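Local coordinates for CrtC domain-containing protein (Fusarium vanettenii 77-13-4, PDB 7A0Q) that probably hydrates the isoflavonoid phytoalexin kievitone, as a secreted fungal kievitone hydratase built from lipocalin-like beta-barrel domains, at residues I215-T229 / K331-T345. Numbering follows the deposited sequence.
Sequences IPSNWTWFQLHIPST and KPVQGYGLVEIVYST. With NAG (2-acetamido-2-deoxy-beta-D-glucopyranose), chain C; IMD (imidazole), chain F.
W219 reaches E340 with its indole edge: NE1 donates to E340 OE2 at 2.9 Å, nearly straight and in the ring plane, on the anti side of the carboxylate but 29° out of its plane. V342 lies alongside W219 and lays CG1 on the six-membered ring, 3.4 Å from CZ2. The W219 side chain leans across its strand partner because CG sits between the backbone N and the carbonyl carbon (chi1 61°). E340 OE2 also accepts from an imidazole, probably left from crystallisation; N1 of the imidazole is 2.6 Å away from that oxygen, C2 lies over the W221 ring, and D206 binds the same molecule. Two N-H donors thus grip one buried carboxylate oxygen. Further along this face, CB of H225 sits over one face of the Y336 ring, toward its rim, while the two rings, near parallel, are slid apart and barely overlap. H225 NE2 donates in plane to a lone pair of Q223 OE1, 2.8 Å away; Y64 and S62 bind the Q223 amide and H202 the Y336 hydroxyl. On the other face, the glycosylated N218 rests CB on the Y343 ring, 3.4 Å from CD2. ND2 carries the first sugar, whose O7 and O6 are hydrogen-bonded to T220 OG1 and Y343 OH, so that it is held at three points. V339 CG2 packs against F222 CE1 at 3.6 Å. Antiparallel backbone bonds run from W219–V342 to H225–Y336, and S344 OG adds a 2.6 Å bond to P216 O. The pairing joins first and last strands, closing an eight-stranded lipocalin-like barrel; 232-240 flanks 218-225, 317-328 flanks 331-343, and strand 58-66 packs against Q223, L338 and E340.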
ATOM      1  N   ILE A 215       1.868   8.743 -16.475  1.00 27.90           N
ATOM      2  CA  ILE A 215       1.730   8.871 -15.028  1.00 21.38           C
ATOM      3  C   ILE A 215       2.835   9.798 -14.530  1.00 23.68           C
ATOM      4  O   ILE A 215       3.706  10.176 -15.326  1.00 24.68           O
ATOM      5  CB  ILE A 215       1.770   7.493 -14.349  1.00 19.86           C
ATOM      6  CG1 ILE A 215       3.092   6.772 -14.642  1.00 22.30           C
ATOM      7  CG2 ILE A 215       0.577   6.668 -14.774  1.00 24.23           C
ATOM      8  CD1 ILE A 215       3.227   5.461 -13.893  1.00 25.22           C
ATOM      9  N   PRO A 216       2.834  10.216 -13.258  1.00 19.62           N
ATOM     10  CA  PRO A 216       3.895  11.118 -12.787  1.00 17.70           C
ATOM     11  C   PRO A 216       5.276  10.500 -12.943  1.00 21.55           C
ATOM     12  O   PRO A 216       5.438   9.276 -12.958  1.00 19.85           O
ATOM     13  CB  PRO A 216       3.544  11.339 -11.309  1.00 21.86           C
ATOM     14  CG  PRO A 216       2.053  11.133 -11.252  1.00 21.63           C
ATOM     15  CD  PRO A 216       1.789  10.021 -12.231  1.00 19.50           C
ATOM     16  N   SER A 217       6.283  11.368 -13.057  1.00 17.95           N
ATOM     17  CA  SER A 217       7.657  10.889 -13.172  1.00 19.93           C
ATOM     18  C   SER A 217       8.083  10.112 -11.933  1.00 21.01           C
ATOM     19  O   SER A 217       8.837   9.137 -12.031  1.00 19.80           O
ATOM     20  CB  SER A 217       8.609  12.067 -13.413  1.00 21.65           C
ATOM     21  OG  SER A 217       8.616  12.944 -12.294  1.00 25.09           O
ATOM     22  N   ASN A 218       7.621  10.535 -10.760  1.00 18.20           N
ATOM     23  CA  ASN A 218       7.967   9.878  -9.508  1.00 17.72           C
ATOM     24  C   ASN A 218       7.046  10.419  -8.430  1.00 18.40           C
ATOM     25  O   ASN A 218       6.469  11.502  -8.569  1.00 17.79           O
ATOM     26  CB  ASN A 218       9.445  10.071  -9.125  1.00 17.30           C
ATOM     27  CG  ASN A 218       9.850  11.527  -8.847  1.00 19.05           C
ATOM     28  OD1 ASN A 218       9.837  12.386  -9.734  1.00 21.05           O
ATOM     29  ND2 ASN A 218      10.242  11.791  -7.604  1.00 19.33           N
ATOM     30  N   TRP A 219       6.900   9.647  -7.358  1.00 16.15           N
ATOM     31  CA  TRP A 219       6.033  10.069  -6.270  1.00 16.33           C
ATOM     32  C   TRP A 219       6.503   9.461  -4.962  1.00 15.87           C
ATOM     33  O   TRP A 219       7.305   8.523  -4.932  1.00 17.22           O
ATOM     34  CB  TRP A 219       4.565   9.679  -6.524  1.00 16.18           C
ATOM     35  CG  TRP A 219       4.303   8.187  -6.660  1.00 16.89           C
ATOM     36  CD1 TRP A 219       4.137   7.282  -5.645  1.00 16.69           C
ATOM     37  CD2 TRP A 219       4.139   7.456  -7.881  1.00 17.54           C
ATOM     38  NE1 TRP A 219       3.894   6.031  -6.165  1.00 16.19           N
ATOM     39  CE2 TRP A 219       3.885   6.110  -7.531  1.00 17.10           C
ATOM     40  CE3 TRP A 219       4.193   7.805  -9.234  1.00 19.51           C
ATOM     41  CZ2 TRP A 219       3.679   5.119  -8.487  1.00 18.35           C
ATOM     42  CZ3 TRP A 219       3.988   6.816 -10.186  1.00 18.96           C
ATOM     43  CH2 TRP A 219       3.738   5.488  -9.804  1.00 21.71           C
ATOM     44  N   THR A 220       5.970  10.005  -3.875  1.00 14.77           N
ATOM     45  CA  THR A 220       5.974   9.344  -2.579  1.00 17.47           C
ATOM     46  C   THR A 220       4.528   9.185  -2.138  1.00 15.54           C
ATOM     47  O   THR A 220       3.735  10.131  -2.255  1.00 16.89           O
ATOM     48  CB  THR A 220       6.769  10.140  -1.539  1.00 17.95           C
ATOM     49  OG1 THR A 220       8.124  10.280  -1.989  1.00 19.38           O
ATOM     50  CG2 THR A 220       6.765   9.424  -0.183  1.00 18.80           C
ATOM     51  N   TRP A 221       4.196   7.990  -1.639  1.00 14.68           N
ATOM     52  CA  TRP A 221       2.884   7.698  -1.071  1.00 15.91           C
ATOM     53  C   TRP A 221       3.062   7.225   0.364  1.00 15.14           C
ATOM     54  O   TRP A 221       3.907   6.363   0.640  1.00 15.97           O
ATOM     55  CB  TRP A 221       2.154   6.629  -1.894  1.00 15.46           C
ATOM     56  CG  TRP A 221       0.796   6.208  -1.368  1.00 13.88           C
ATOM     57  CD1 TRP A 221      -0.344   6.970  -1.337  1.00 13.84           C
ATOM     58  CD2 TRP A 221       0.435   4.921  -0.837  1.00 14.77           C
ATOM     59  NE1 TRP A 221      -1.393   6.235  -0.808  1.00 13.92           N
ATOM     60  CE2 TRP A 221      -0.940   4.980  -0.495  1.00 14.88           C
ATOM     61  CE3 TRP A 221       1.136   3.729  -0.621  1.00 16.65           C
ATOM     62  CZ2 TRP A 221      -1.624   3.891   0.051  1.00 15.94           C
ATOM     63  CZ3 TRP A 221       0.452   2.635  -0.077  1.00 16.15           C
ATOM     64  CH2 TRP A 221      -0.913   2.733   0.261  1.00 16.72           C
ATOM     65  N   PHE A 222       2.250   7.764   1.263  1.00 14.92           N
ATOM     66  CA  PHE A 222       2.216   7.334   2.653  1.00 15.04           C
ATOM     67  C   PHE A 222       0.888   6.665   2.978  1.00 14.76           C
ATOM     68  O   PHE A 222      -0.186   7.166   2.619  1.00 15.36           O
ATOM     69  CB  PHE A 222       2.407   8.506   3.613  1.00 15.56           C
ATOM     70  CG  PHE A 222       3.781   9.091   3.596  1.00 18.52           C
ATOM     71  CD1 PHE A 222       4.790   8.537   4.377  1.00 18.66           C
ATOM     72  CD2 PHE A 222       4.066  10.203   2.815  1.00 18.35           C
ATOM     73  CE1 PHE A 222       6.072   9.078   4.372  1.00 19.28           C
ATOM     74  CE2 PHE A 222       5.345  10.757   2.811  1.00 19.13           C
ATOM     75  CZ  PHE A 222       6.344  10.201   3.585  1.00 16.52           C
ATOM     76  N   GLN A 223       0.979   5.564   3.716  1.00 14.74           N
ATOM     77  CA  GLN A 223      -0.161   4.832   4.255  1.00 15.08           C
ATOM     78  C   GLN A 223       0.017   4.827   5.767  1.00 15.31           C
ATOM     79  O   GLN A 223       0.937   4.178   6.270  1.00 15.40           O
ATOM     80  CB  GLN A 223      -0.179   3.411   3.694  1.00 15.02           C
ATOM     81  CG  GLN A 223      -1.266   2.540   4.285  1.00 13.57           C
ATOM     82  CD  GLN A 223      -0.888   1.072   4.354  1.00 16.96           C
ATOM     83  OE1 GLN A 223      -1.046   0.441   5.400  1.00 16.82           O
ATOM     84  NE2 GLN A 223      -0.410   0.511   3.238  1.00 15.07           N
ATOM     85  N   LEU A 224      -0.836   5.546   6.499  1.00 15.80           N
ATOM     86  CA  LEU A 224      -0.598   5.760   7.925  1.00 15.93           C
ATOM     87  C   LEU A 224      -1.738   5.240   8.795  1.00 15.37           C
ATOM     88  O   LEU A 224      -2.921   5.432   8.483  1.00 16.93           O
ATOM     89  CB  LEU A 224      -0.366   7.245   8.232  1.00 16.11           C
ATOM     90  CG  LEU A 224       0.700   7.936   7.376  1.00 19.86           C
ATOM     91  CD1 LEU A 224       0.794   9.418   7.749  1.00 20.79           C
ATOM     92  CD2 LEU A 224       2.074   7.231   7.476  1.00 16.89           C
ATOM     93  N   HIS A 225      -1.360   4.632   9.919  1.00 16.59           N
ATOM     94  CA  HIS A 225      -2.279   4.165  10.954  1.00 16.81           C
ATOM     95  C   HIS A 225      -1.945   4.849  12.273  1.00 16.63           C
ATOM     96  O   HIS A 225      -0.769   4.996  12.616  1.00 18.69           O
ATOM     97  CB  HIS A 225      -2.188   2.645  11.147  1.00 17.90           C
ATOM     98  CG  HIS A 225      -2.401   1.871   9.886  1.00 16.16           C
ATOM     99  ND1 HIS A 225      -3.603   1.274   9.573  1.00 17.87           N
ATOM    100  CD2 HIS A 225      -1.582   1.650   8.832  1.00 16.91           C
ATOM    101  CE1 HIS A 225      -3.506   0.690   8.389  1.00 14.16           C
ATOM    102  NE2 HIS A 225      -2.292   0.916   7.913  1.00 16.64           N
ATOM    103  N   ILE A 226      -2.981   5.275  12.994  1.00 17.77           N
ATOM    104  CA  ILE A 226      -2.822   5.875  14.322  1.00 20.55           C
ATOM    105  C   ILE A 226      -3.629   5.029  15.301  1.00 20.71           C
ATOM    106  O   ILE A 226      -4.841   5.244  15.461  1.00 21.96           O
ATOM    107  CB  ILE A 226      -3.261   7.349  14.338  1.00 21.82           C
ATOM    108  CG1 ILE A 226      -2.450   8.140  13.309  1.00 19.26           C
ATOM    109  CG2 ILE A 226      -3.079   7.951  15.747  1.00 22.34           C
ATOM    110  CD1 ILE A 226      -2.941   9.571  13.089  1.00 21.72           C
ATOM    111  N   PRO A 227      -3.002   4.044  15.952  1.00 21.87           N
ATOM    112  CA  PRO A 227      -3.761   3.031  16.712  1.00 27.06           C
ATOM    113  C   PRO A 227      -4.728   3.566  17.759  1.00 25.99           C
ATOM    114  O   PRO A 227      -5.723   2.890  18.053  1.00 33.61           O
ATOM    115  CB  PRO A 227      -2.651   2.193  17.360  1.00 31.45           C
ATOM    116  CG  PRO A 227      -1.511   2.284  16.386  1.00 25.88           C
ATOM    117  CD  PRO A 227      -1.591   3.663  15.764  1.00 22.40           C
ATOM    118  N   SER A 228      -4.498   4.741  18.328  1.00 23.93           N
ATOM    119  CA  SER A 228      -5.498   5.198  19.292  1.00 38.39           C
ATOM    120  C   SER A 228      -6.799   5.683  18.642  1.00 37.86           C
ATOM    121  O   SER A 228      -7.723   6.074  19.366  1.00 34.52           O
ATOM    122  CB  SER A 228      -4.910   6.305  20.164  1.00 32.27           C
ATOM    123  OG  SER A 228      -4.479   7.405  19.375  1.00 40.19           O
ATOM    124  N   THR A 229      -6.903   5.667  17.313  1.00 26.85           N
ATOM    125  CA  THR A 229      -7.970   6.361  16.605  1.00 25.18           C
ATOM    126  C   THR A 229      -8.458   5.518  15.439  1.00 20.30           C
ATOM    127  O   THR A 229      -7.880   4.485  15.105  1.00 22.48           O
ATOM    128  CB  THR A 229      -7.508   7.712  16.045  1.00 24.09           C
ATOM    129  OG1 THR A 229      -6.630   7.477  14.932  1.00 19.01           O
ATOM    130  CG2 THR A 229      -6.779   8.552  17.108  1.00 24.56           C
ATOM    131  N   LYS A 331      -2.889  17.253  19.920  1.00 31.07           N
ATOM    132  CA  LYS A 331      -2.736  16.153  20.860  1.00 32.03           C
ATOM    133  C   LYS A 331      -1.689  15.178  20.343  1.00 33.76           C
ATOM    134  O   LYS A 331      -1.761  14.770  19.176  1.00 31.45           O
ATOM    135  CB  LYS A 331      -4.073  15.427  21.063  1.00 38.20           C
ATOM    136  CG  LYS A 331      -3.987  14.175  21.932  1.00 45.95           C
ATOM    137  CD  LYS A 331      -5.004  13.116  21.510  1.00 50.64           C
ATOM    138  CE  LYS A 331      -4.350  12.011  20.691  1.00 46.72           C
ATOM    139  NZ  LYS A 331      -5.277  10.865  20.404  1.00 54.37           N
ATOM    140  N   PRO A 332      -0.711  14.786  21.161  1.00 28.43           N
ATOM    141  CA  PRO A 332       0.365  13.918  20.663  1.00 26.09           C
ATOM    142  C   PRO A 332      -0.160  12.551  20.252  1.00 24.89           C
ATOM    143  O   PRO A 332      -1.025  11.969  20.911  1.00 27.70           O
ATOM    144  CB  PRO A 332       1.318  13.802  21.862  1.00 29.39           C
ATOM    145  CG  PRO A 332       0.893  14.875  22.829  1.00 35.25           C
ATOM    146  CD  PRO A 332      -0.568  15.085  22.596  1.00 34.78           C
ATOM    147  N   VAL A 333       0.374  12.043  19.141  1.00 23.86           N
ATOM    148  CA  VAL A 333       0.051  10.706  18.659  1.00 27.69           C
ATOM    149  C   VAL A 333       1.327  10.014  18.206  1.00 21.76           C
ATOM    150  O   VAL A 333       2.375  10.631  18.021  1.00 24.86           O
ATOM    151  CB  VAL A 333      -0.973  10.711  17.500  1.00 24.80           C
ATOM    152  CG1 VAL A 333      -2.276  11.375  17.918  1.00 28.22           C
ATOM    153  CG2 VAL A 333      -0.379  11.370  16.265  1.00 26.31           C
ATOM    154  N   GLN A 334       1.213   8.702  18.017  1.00 23.35           N
ATOM    155  CA  GLN A 334       2.244   7.907  17.369  1.00 25.58           C
ATOM    156  C   GLN A 334       1.555   6.850  16.517  1.00 23.66           C
ATOM    157  O   GLN A 334       0.377   6.535  16.716  1.00 25.42           O
ATOM    158  CB  GLN A 334       3.190   7.258  18.388  1.00 28.30           C
ATOM    159  CG  GLN A 334       2.495   6.323  19.352  1.00 37.55           C
ATOM    160  CD  GLN A 334       3.453   5.699  20.353  1.00 42.95           C
ATOM    161  OE1 GLN A 334       4.361   6.360  20.856  1.00 46.77           O
ATOM    162  NE2 GLN A 334       3.259   4.418  20.633  1.00 48.94           N
ATOM    163  N   GLY A 335       2.287   6.315  15.551  1.00 22.46           N
ATOM    164  CA  GLY A 335       1.715   5.270  14.730  1.00 20.83           C
ATOM    165  C   GLY A 335       2.746   4.635  13.836  1.00 19.84           C
ATOM    166  O   GLY A 335       3.952   4.813  14.024  1.00 21.41           O
ATOM    167  N   TYR A 336       2.246   3.894  12.848  1.00 17.91           N
ATOM    168  CA  TYR A 336       3.085   3.131  11.938  1.00 19.85           C
ATOM    169  C   TYR A 336       2.392   3.099  10.583  1.00 18.88           C
ATOM    170  O   TYR A 336       1.237   3.510  10.441  1.00 18.61           O
ATOM    171  CB  TYR A 336       3.325   1.704  12.454  1.00 19.78           C
ATOM    172  CG  TYR A 336       2.038   0.909  12.571  1.00 18.60           C
ATOM    173  CD1 TYR A 336       1.505   0.238  11.469  1.00 18.74           C
ATOM    174  CD2 TYR A 336       1.345   0.840  13.777  1.00 20.57           C
ATOM    175  CE1 TYR A 336       0.310  -0.468  11.562  1.00 18.17           C
ATOM    176  CE2 TYR A 336       0.160   0.123  13.885  1.00 22.00           C
ATOM    177  CZ  TYR A 336      -0.354  -0.524  12.775  1.00 20.42           C
ATOM    178  OH  TYR A 336      -1.528  -1.227  12.870  1.00 20.76           O
ATOM    179  N   GLY A 337       3.104   2.586   9.590  1.00 17.11           N
ATOM    180  CA  GLY A 337       2.506   2.449   8.272  1.00 17.94           C
ATOM    181  C   GLY A 337       3.549   2.100   7.246  1.00 16.47           C
ATOM    182  O   GLY A 337       4.514   1.390   7.538  1.00 19.13           O
ATOM    183  N   LEU A 338       3.351   2.618   6.036  1.00 15.39           N
ATOM    184  CA  LEU A 338       4.245   2.299   4.933  1.00 17.47           C
ATOM    185  C   LEU A 338       4.493   3.539   4.088  1.00 18.43           C
ATOM    186  O   LEU A 338       3.596   4.368   3.896  1.00 18.28           O
ATOM    187  CB  LEU A 338       3.664   1.166   4.068  1.00 15.71           C
ATOM    188  CG  LEU A 338       4.492   0.733   2.850  1.00 18.72           C
ATOM    189  CD1 LEU A 338       4.455  -0.780   2.676  1.00 19.60           C
ATOM    190  CD2 LEU A 338       4.008   1.448   1.574  1.00 19.87           C
ATOM    191  N   VAL A 339       5.729   3.674   3.605  1.00 14.98           N
ATOM    192  CA  VAL A 339       6.077   4.674   2.605  1.00 15.93           C
ATOM    193  C   VAL A 339       6.417   3.954   1.311  1.00 16.75           C
ATOM    194  O   VAL A 339       7.135   2.942   1.315  1.00 15.92           O
ATOM    195  CB  VAL A 339       7.235   5.583   3.059  1.00 18.42           C
ATOM    196  CG1 VAL A 339       8.511   4.788   3.273  1.00 20.16           C
ATOM    197  CG2 VAL A 339       7.439   6.680   2.028  1.00 18.28           C
ATOM    198  N   GLU A 340       5.858   4.441   0.209  1.00 15.66           N
ATOM    199  CA  GLU A 340       6.218   3.986  -1.124  1.00 14.81           C
ATOM    200  C   GLU A 340       6.931   5.113  -1.853  1.00 18.76           C
ATOM    201  O   GLU A 340       6.437   6.246  -1.881  1.00 17.19           O
ATOM    202  CB  GLU A 340       4.979   3.549  -1.903  1.00 17.10           C
ATOM    203  CG  GLU A 340       5.247   3.299  -3.364  1.00 16.38           C
ATOM    204  CD  GLU A 340       4.015   2.827  -4.084  1.00 19.81           C
ATOM    205  OE1 GLU A 340       3.772   1.603  -4.085  1.00 19.15           O
ATOM    206  OE2 GLU A 340       3.273   3.669  -4.628  1.00 18.60           O
ATOM    207  N   ILE A 341       8.098   4.810  -2.420  1.00 19.46           N
ATOM    208  CA  ILE A 341       8.835   5.755  -3.252  1.00 18.92           C
ATOM    209  C   ILE A 341       9.032   5.103  -4.604  1.00 16.46           C
ATOM    210  O   ILE A 341       9.680   4.051  -4.704  1.00 17.88           O
ATOM    211  CB  ILE A 341      10.186   6.151  -2.645  1.00 18.92           C
ATOM    212  CG1 ILE A 341      10.018   6.599  -1.192  1.00 21.28           C
ATOM    213  CG2 ILE A 341      10.801   7.270  -3.465  1.00 20.75           C
ATOM    214  CD1 ILE A 341      11.338   6.924  -0.500  1.00 26.22           C
ATOM    215  N   VAL A 342       8.465   5.711  -5.640  1.00 15.87           N
ATOM    216  CA  VAL A 342       8.454   5.133  -6.977  1.00 16.28           C
ATOM    217  C   VAL A 342       8.934   6.176  -7.971  1.00 16.76           C
ATOM    218  O   VAL A 342       8.525   7.338  -7.902  1.00 19.48           O
ATOM    219  CB  VAL A 342       7.051   4.627  -7.380  1.00 17.99           C
ATOM    220  CG1 VAL A 342       6.991   4.324  -8.886  1.00 18.82           C
ATOM    221  CG2 VAL A 342       6.674   3.393  -6.564  1.00 19.09           C
ATOM    222  N   TYR A 343       9.806   5.751  -8.882  1.00 20.31           N
ATOM    223  CA  TYR A 343      10.144   6.479 -10.097  1.00 18.14           C
ATOM    224  C   TYR A 343       9.577   5.701 -11.277  1.00 18.70           C
ATOM    225  O   TYR A 343       9.909   4.522 -11.464  1.00 20.14           O
ATOM    226  CB  TYR A 343      11.663   6.637 -10.230  1.00 18.03           C
ATOM    227  CG  TYR A 343      12.224   7.623  -9.242  1.00 19.74           C
ATOM    228  CD1 TYR A 343      12.382   7.292  -7.897  1.00 20.72           C
ATOM    229  CD2 TYR A 343      12.579   8.903  -9.646  1.00 19.48           C
ATOM    230  CE1 TYR A 343      12.874   8.216  -6.981  1.00 23.21           C
ATOM    231  CE2 TYR A 343      13.064   9.827  -8.743  1.00 20.06           C
ATOM    232  CZ  TYR A 343      13.226   9.485  -7.423  1.00 20.56           C
ATOM    233  OH  TYR A 343      13.716  10.423  -6.548  1.00 22.22           O
ATOM    234  N   SER A 344       8.705   6.339 -12.056  1.00 19.84           N
ATOM    235  CA  SER A 344       8.270   5.708 -13.295  1.00 19.75           C
ATOM    236  C   SER A 344       9.302   5.887 -14.390  1.00 24.92           C
ATOM    237  O   SER A 344       9.264   5.165 -15.389  1.00 24.83           O
ATOM    238  CB  SER A 344       6.914   6.260 -13.746  1.00 21.88           C
ATOM    239  OG  SER A 344       7.022   7.616 -14.147  1.00 23.29           O
ATOM    240  N   THR A 345      10.215   6.839 -14.208  1.00 20.78           N
ATOM    241  CA  THR A 345      11.389   7.006 -15.044  1.00 20.43           C
ATOM    242  C   THR A 345      12.484   7.603 -14.179  1.00 19.92           C
ATOM    243  O   THR A 345      12.216   8.374 -13.251  1.00 25.72           O
ATOM    244  CB  THR A 345      11.125   7.912 -16.255  1.00 26.66           C
ATOM    245  OG1 THR A 345      12.350   8.116 -16.968  1.00 27.43           O
ATOM    246  CG2 THR A 345      10.590   9.276 -15.817  1.00 25.25           C
TER
HETATM  247  C1  NAG C   1      10.745  13.096  -7.275  1.00 22.12           C
HETATM  248  C2  NAG C   1      10.702  13.465  -5.803  1.00 21.98           C
HETATM  249  C3  NAG C   1      11.514  14.738  -5.552  1.00 19.98           C
HETATM  250  C4  NAG C   1      12.915  14.647  -6.145  1.00 26.40           C
HETATM  251  C5  NAG C   1      12.890  14.156  -7.585  1.00 23.96           C
HETATM  252  C6  NAG C   1      14.266  13.799  -8.094  1.00 27.91           C
HETATM  253  C7  NAG C   1       8.752  12.926  -4.404  1.00 21.58           C
HETATM  254  C8  NAG C   1       7.361  13.327  -4.031  1.00 24.00           C
HETATM  255  N2  NAG C   1       9.335  13.666  -5.348  1.00 21.65           N
HETATM  256  O3  NAG C   1      11.592  14.952  -4.147  1.00 23.45           O
HETATM  257  O4  NAG C   1      13.475  15.956  -6.172  1.00 30.57           O
HETATM  258  O5  NAG C   1      12.106  12.958  -7.693  1.00 24.44           O
HETATM  259  O6  NAG C   1      14.860  12.799  -7.277  1.00 27.30           O
HETATM  260  O7  NAG C   1       9.312  11.962  -3.893  1.00 22.65           O
HETATM  261  N1  IMD F 403       0.870   2.816  -4.021  1.00 23.90           N
HETATM  262  C2  IMD F 403      -0.347   3.350  -3.767  1.00 22.73           C
HETATM  263  N3  IMD F 403      -1.148   2.363  -3.292  1.00 23.47           N
HETATM  264  C4  IMD F 403      -0.439   1.224  -3.240  1.00 26.41           C
HETATM  265  C5  IMD F 403       0.835   1.505  -3.697  1.00 25.05           C
HETATM  266  O   HOH W   1      -1.496   5.628  18.524  1.00 33.36           O
HETATM  267  O   HOH W   2      -1.482   7.925  19.565  1.00 35.46           O